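Local structure of putative N-acetylneuraminate lyase ([Ruminococcus] gnavus ATCC 29149, 6RB7) at residues A260-M263 with T264-R267; E226-M229 with S230-I234. The protein belongs to the dihydrodipicolinate synthetase family, whose members are built on an eight-stranded alpha/beta barrel, and assembles from four copies of its chain. One frame throughout, in Å; residues are numbered along the deposited sequence.

Overall arrangement
Contact 2 lies on the helix between barrel strands 219-222 and 238-241; contact 1 follows later in the chain, at the turn that starts helix 263-281. Their centres are 12 Å apart, and the side chain of Met-229 bridges them: its CE packs 3.8 Å from Ala-266 CB and also reaches Met-263 and the backbone of Arg-267. Bicine rests against contact 1 at residues 260-262, while the side chain of Val-233 in contact 2 is about 11 Å from it. Both contacts face the second subunit, and they meet across that interface through Arg-267 and Val-233 of the second subunit.

Contact 1 of 2, residues A260-M263 with T264-R267; sequences AGKM and TEAR. With BCN (bicine), chain I.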
ATOM      1  N   ALA A 260     -33.312   5.959  16.951  1.00 20.00           N
ATOM      2  CA  ALA A 260     -33.976   5.808  18.274  1.00 23.63           C
ATOM      3  C   ALA A 260     -32.947   5.605  19.408  1.00 23.81           C
ATOM      4  O   ALA A 260     -33.364   5.514  20.568  1.00 24.82           O
ATOM      5  CB  ALA A 260     -34.973   4.681  18.190  1.00 24.81           C
ATOM      6  N   GLY A 261     -31.656   5.529  19.102  1.00 21.92           N
ATOM      7  CA  GLY A 261     -30.614   5.258  20.108  1.00 22.97           C
ATOM      8  C   GLY A 261     -30.642   3.813  20.581  1.00 26.46           C
ATOM      9  O   GLY A 261     -30.097   3.529  21.650  1.00 28.72           O
ATOM     10  N   LYS A 262     -31.258   2.905  19.822  1.00 21.82           N
ATOM     11  CA  LYS A 262     -31.400   1.476  20.205  1.00 20.04           C
ATOM     12  C   LYS A 262     -30.212   0.708  19.628  1.00 23.49           C
ATOM     13  O   LYS A 262     -30.347   0.005  18.607  1.00 20.50           O
ATOM     14  CB  LYS A 262     -32.715   0.916  19.707  1.00 22.97           C
ATOM     15  CG  LYS A 262     -33.926   1.497  20.434  1.00 27.26           C
ATOM     16  CD  LYS A 262     -35.241   1.032  19.896  1.00 30.65           C
ATOM     17  CE  LYS A 262     -36.367   1.454  20.817  1.00 43.35           C
ATOM     18  NZ  LYS A 262     -37.684   1.266  20.171  1.00 48.74           N
ATOM     19  N   MET A 263     -29.057   0.840  20.266  0.50 24.08           N
ATOM     20  CA  MET A 263     -27.788   0.363  19.672  0.50 24.71           C
ATOM     21  C   MET A 263     -27.695  -1.164  19.773  0.50 21.69           C
ATOM     22  O   MET A 263     -27.044  -1.752  18.904  0.50 20.89           O
ATOM     23  CB  MET A 263     -26.616   1.088  20.328  0.50 25.24           C
ATOM     24  CG  MET A 263     -26.879   2.608  20.339  0.50 28.92           C
ATOM     25  SD  MET A 263     -27.387   3.272  18.715  0.50 24.05           S
ATOM     26  CE  MET A 263     -26.312   2.208  17.759  0.50 15.65           C
ATOM     27  N   THR A 264     -28.307  -1.813  20.778  1.00 19.50           N
ATOM     28  CA  THR A 264     -28.278  -3.296  20.861  1.00 19.01           C
ATOM     29  C   THR A 264     -29.057  -3.879  19.672  1.00 18.25           C
ATOM     30  O   THR A 264     -28.569  -4.824  18.995  1.00 19.15           O
ATOM     31  CB  THR A 264     -28.803  -3.851  22.186  1.00 27.04           C
ATOM     32  OG1 THR A 264     -27.877  -3.377  23.147  1.00 29.59           O
ATOM     33  CG2 THR A 264     -28.880  -5.359  22.215  1.00 28.68           C
ATOM     34  N   GLU A 265     -30.247  -3.351  19.425  1.00 19.68           N
ATOM     35  CA  GLU A 265     -31.080  -3.830  18.310  1.00 18.05           C
ATOM     36  C   GLU A 265     -30.365  -3.533  16.978  1.00 15.20           C
ATOM     37  O   GLU A 265     -30.373  -4.393  16.071  1.00 15.97           O
ATOM     38  CB  GLU A 265     -32.447  -3.166  18.395  1.00 20.49           C
ATOM     39  CG  GLU A 265     -33.208  -3.567  19.660  1.00 34.96           C
ATOM     40  CD  GLU A 265     -33.059  -2.743  20.938  1.00 60.16           C
ATOM     41  OE1 GLU A 265     -32.002  -2.043  21.155  1.00 35.72           O
ATOM     42  OE2 GLU A 265     -34.041  -2.792  21.760  1.00 69.32           O
ATOM     43  N   ALA A 266     -29.759  -2.351  16.876  1.00 15.35           N
ATOM     44  CA  ALA A 266     -28.995  -1.966  15.670  1.00 14.47           C
ATOM     45  C   ALA A 266     -27.878  -2.974  15.443  1.00 14.93           C
ATOM     46  O   ALA A 266     -27.693  -3.448  14.300  1.00 14.29           O
ATOM     47  CB  ALA A 266     -28.484  -0.562  15.792  1.00 15.76           C
ATOM     48  N   ARG A 267     -27.119  -3.316  16.484  1.00 15.67           N
ATOM     49  CA  ARG A 267     -25.992  -4.272  16.333  1.00 15.16           C
ATOM     50  C   ARG A 267     -26.513  -5.622  15.852  1.00 15.76           C
ATOM     51  O   ARG A 267     -25.898  -6.219  14.944  1.00 14.61           O
ATOM     52  CB  ARG A 267     -25.281  -4.558  17.658  1.00 17.60           C
ATOM     53  CG  ARG A 267     -24.056  -3.737  17.912  1.00 22.92           C
ATOM     54  CD  ARG A 267     -23.302  -4.172  19.163  1.00 18.93           C
ATOM     55  NE  ARG A 267     -24.052  -3.984  20.407  1.00 24.07           N
ATOM     56  CZ  ARG A 267     -24.260  -2.827  21.010  1.00 27.52           C
ATOM     57  NH1 ARG A 267     -23.839  -1.665  20.501  1.00 21.54           N
ATOM     58  NH2 ARG A 267     -24.941  -2.814  22.144  1.00 30.78           N
TER
HETATM   59  N1  BCN I 405     -33.265   4.601  24.794  1.00101.00           N
HETATM   60  C1  BCN I 405     -33.056   5.961  25.375  1.00 96.73           C
HETATM   61  C2  BCN I 405     -32.385   7.020  24.491  1.00 83.87           C
HETATM   62  O21 BCN I 405     -31.864   6.634  23.430  1.00 80.43           O
HETATM   63  O22 BCN I 405     -32.395   8.210  24.900  1.00 64.18           O
HETATM   64  C3  BCN I 405     -32.033   3.883  24.425  1.00 80.68           C
HETATM   65  C4  BCN I 405     -32.027   2.433  24.856  1.00 75.92           C
HETATM   66  O4  BCN I 405     -30.769   2.069  25.408  1.00 70.49           O
HETATM   67  C5  BCN I 405     -34.380   4.506  23.837  1.00 88.29           C
HETATM   68  C6  BCN I 405     -35.418   3.487  24.248  1.00 73.94           C
HETATM   69  O6  BCN I 405     -34.901   2.171  24.154  1.00 73.57           O
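The guanidinium of Arg-267 lies over the carbonyl of Met-263, whose O sits 3.5 Å above the centre of one face of the group. The arginine chain bends at chi3 (-65°), which turns its flat end back over the first helical turn. NH1 passes 3.9 Å from Met-263 CB and donates a hydrogen bond to Val-233 O of the second subunit; a long, charged side chain suits this interface position. The other flat group is the carboxylate of Glu-265. Its OE1 rests 3.4 Å from Lys-262 CB, and the two side chains cross, but Lys-262 NZ and Glu-265 OE2 remain 5.7 Å apart, so any attraction is probably modest. Lysine's extended chain instead runs out past bicine, with CE 3.7 Å from O6 of the ligand. Gly-261 O lies 3.4 Å from bicine C3, a van der Waals contact; a side chain here would run into bicine O21. Ala-266 CB packs against Met-263 CE, and its small size also fits helix 248-259 and Met-229. Backbone bonds begin the helix: Ala-266 N donates to Lys-262 O at 3.0 Å, and Arg-267 N to Met-263 O at 2.9 Å. The positive phi of Gly-261, easy for glycine, ends helix 248-259 in a Schellman motif, and Lys-262, centre of an inverse gamma turn, is the N-cap of helix 263-281. This short turn joins the barrel's last helix, 248-259, to the first of the helices that follow the barrel, and its residues 260-262 line the place where bicine is bound.

Contact 2 of 2, residues E226-M229 with S230-I234; sequences EQFM and SGRVI
Arg-232 packs one helical turn beyond Phe-228, and its side chain can be traced outward from that neighbour. CB lies 3.3 Å from Phe-228 O. CG, anti to the carbonyl carbon (chi1 -76°), touches the same oxygen and also approaches Phe-228 CE1 at 3.8 Å, so the aliphatic root of the arginine lies beside the aromatic ring. The chain then bends at chi2 and chi3, and the guanidinium plane ends up 70° from the ring. At the tip, NE forms a salt bridge with Asp-255, NH2 a hydrogen bond with Asn-259 OD1, and NH1 one with Ala-236 O. Phenylalanine suits its place because its ring is buried against Leu-254 and Ile-258 of helix 248-259.

The backbone begins the helix with Gln-227 as N-cap. Gln-227 O accepts Gly-231 N at 2.9 Å in a nearly straight bond (168°), and Ser-230 N more weakly; Arg-232 N donates to Phe-228 O at 3.0 Å and Val-233 N to Met-229 O at 3.1 Å. Both methyls of Val-233 lie close to that last oxygen, CG1 at 3.4 Å. Serine suits the subunit interface as a small side chain with a hydroxyl: OG of Ser-230 of the second subunit bonds to this chain's Ser-230 O. Chemically, the arginine joins an apolar stem to a polar head in which each nitrogen has a partner. These three partners fix the guanidinium's rotation: Asp-255, which probably balances its charge, and Asn-259 tie this short barrel helix to helix 248-259, while Ala-236 O holds NH1 near the end of its own helix.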
ATOM      1  N   GLU A 226     -20.971  -2.631   5.551  1.00 10.68           N
ATOM      2  CA  GLU A 226     -20.570  -3.436   6.724  1.00 10.73           C
ATOM      3  C   GLU A 226     -20.320  -2.549   7.946  1.00 10.53           C
ATOM      4  O   GLU A 226     -20.240  -3.057   9.056  1.00 11.57           O
ATOM      5  CB  GLU A 226     -19.275  -4.184   6.393  1.00 14.42           C
ATOM      6  CG  GLU A 226     -19.397  -5.172   5.232  1.00 17.64           C
ATOM      7  CD  GLU A 226     -19.135  -4.603   3.830  1.00 15.21           C
ATOM      8  OE1 GLU A 226     -19.149  -3.347   3.608  1.00 13.83           O
ATOM      9  OE2 GLU A 226     -18.842  -5.429   2.910  1.00 18.70           O
ATOM     10  N   GLN A 227     -20.189  -1.260   7.748  1.00 10.16           N
ATOM     11  CA  GLN A 227     -19.911  -0.277   8.838  1.00 10.73           C
ATOM     12  C   GLN A 227     -21.077   0.731   8.990  1.00 11.53           C
ATOM     13  O   GLN A 227     -20.898   1.752   9.659  1.00 11.94           O
ATOM     14  CB  GLN A 227     -18.600   0.436   8.523  1.00 10.44           C
ATOM     15  CG  GLN A 227     -17.425  -0.509   8.385  1.00  9.77           C
ATOM     16  CD  GLN A 227     -16.069   0.163   8.215  1.00 10.88           C
ATOM     17  OE1 GLN A 227     -15.065  -0.465   8.568  1.00 10.71           O
ATOM     18  NE2 GLN A 227     -16.005   1.417   7.699  1.00 10.55           N
ATOM     19  N   PHE A 228     -22.236   0.448   8.399  1.00 11.23           N
ATOM     20  CA  PHE A 228     -23.402   1.363   8.362  1.00 11.16           C
ATOM     21  C   PHE A 228     -23.616   2.053   9.717  1.00 11.68           C
ATOM     22  O   PHE A 228     -23.598   3.309   9.772  1.00 10.43           O
ATOM     23  CB  PHE A 228     -24.626   0.577   7.898  1.00 10.91           C
ATOM     24  CG  PHE A 228     -25.885   1.361   7.681  1.00 10.86           C
ATOM     25  CD1 PHE A 228     -26.613   1.858   8.746  1.00 11.12           C
ATOM     26  CD2 PHE A 228     -26.371   1.586   6.392  1.00 10.18           C
ATOM     27  CE1 PHE A 228     -27.804   2.548   8.533  1.00 13.45           C
ATOM     28  CE2 PHE A 228     -27.574   2.226   6.196  1.00 12.08           C
ATOM     29  CZ  PHE A 228     -28.271   2.748   7.255  1.00 12.14           C
ATOM     30  N   MET A 229     -23.764   1.281  10.790  1.00 12.37           N
ATOM     31  CA  MET A 229     -24.163   1.885  12.073  1.00 10.91           C
ATOM     32  C   MET A 229     -23.047   2.770  12.617  1.00 11.08           C
ATOM     33  O   MET A 229     -23.346   3.817  13.250  1.00 12.75           O
ATOM     34  CB  MET A 229     -24.584   0.838  13.097  1.00 13.00           C
ATOM     35  CG  MET A 229     -23.507  -0.047  13.558  1.00 11.91           C
ATOM     36  SD  MET A 229     -24.200  -1.335  14.671  1.00 15.60           S
ATOM     37  CE  MET A 229     -24.736  -0.370  16.068  1.00 16.96           C
ATOM     38  N   SER A 230     -21.795   2.404  12.365  1.00 10.09           N
ATOM     39  CA  SER A 230     -20.614   3.116  12.873  1.00 10.26           C
ATOM     40  C   SER A 230     -20.446   4.429  12.119  1.00 10.79           C
ATOM     41  O   SER A 230     -20.064   5.437  12.762  1.00 11.11           O
ATOM     42  CB  SER A 230     -19.398   2.243  12.736  1.00 12.08           C
ATOM     43  OG  SER A 230     -19.441   1.162  13.647  1.00 12.52           O
ATOM     44  N   GLY A 231     -20.605   4.436  10.801  1.00 10.53           N
ATOM     45  CA  GLY A 231     -20.502   5.686  10.027  1.00 10.32           C
ATOM     46  C   GLY A 231     -21.643   6.617  10.364  1.00 10.90           C
ATOM     47  O   GLY A 231     -21.413   7.838  10.441  1.00 11.38           O
ATOM     48  N   ARG A 232     -22.839   6.082  10.523  1.00 11.61           N
ATOM     49  CA  ARG A 232     -24.029   6.887  10.906  1.00 12.88           C
ATOM     50  C   ARG A 232     -23.790   7.596  12.239  1.00 13.35           C
ATOM     51  O   ARG A 232     -23.921   8.837  12.281  1.00 13.76           O
ATOM     52  CB  ARG A 232     -25.251   5.984  10.919  1.00 12.72           C
ATOM     53  CG  ARG A 232     -25.763   5.644   9.527  1.00 13.63           C
ATOM     54  CD  ARG A 232     -26.523   6.769   8.789  1.00 15.79           C
ATOM     55  NE  ARG A 232     -27.804   6.892   9.487  1.00 16.90           N
ATOM     56  CZ  ARG A 232     -28.103   7.787  10.398  1.00 14.90           C
ATOM     57  NH1 ARG A 232     -27.307   8.776  10.727  1.00 15.92           N
ATOM     58  NH2 ARG A 232     -29.290   7.729  10.987  1.00 18.24           N
ATOM     59  N   VAL A 233     -23.351   6.883  13.274  1.00 12.52           N
ATOM     60  CA  VAL A 233     -23.294   7.555  14.603  1.00 11.52           C
ATOM     61  C   VAL A 233     -22.202   8.617  14.619  1.00 11.39           C
ATOM     62  O   VAL A 233     -22.295   9.521  15.443  1.00 13.65           O
ATOM     63  CB  VAL A 233     -23.179   6.574  15.781  1.00 12.83           C
ATOM     64  CG1 VAL A 233     -24.406   5.706  15.861  1.00 16.10           C
ATOM     65  CG2 VAL A 233     -21.889   5.763  15.775  1.00 13.36           C
ATOM     66  N   ILE A 234     -21.153   8.501  13.803  1.00 10.76           N
ATOM     67  CA  ILE A 234     -20.038   9.465  13.904  1.00 11.36           C
ATOM     68  C   ILE A 234     -20.290  10.660  12.986  1.00  9.74           C
ATOM     69  O   ILE A 234     -19.461  11.576  13.029  1.00 13.98           O
ATOM     70  CB  ILE A 234     -18.680   8.789  13.660  1.00 11.89           C
ATOM     71  CG1 ILE A 234     -17.568   9.523  14.424  1.00 14.37           C
ATOM     72  CG2 ILE A 234     -18.400   8.683  12.167  1.00 12.14           C
ATOM     73  CD1 ILE A 234     -16.230   8.779  14.368  1.00 15.69           C
TER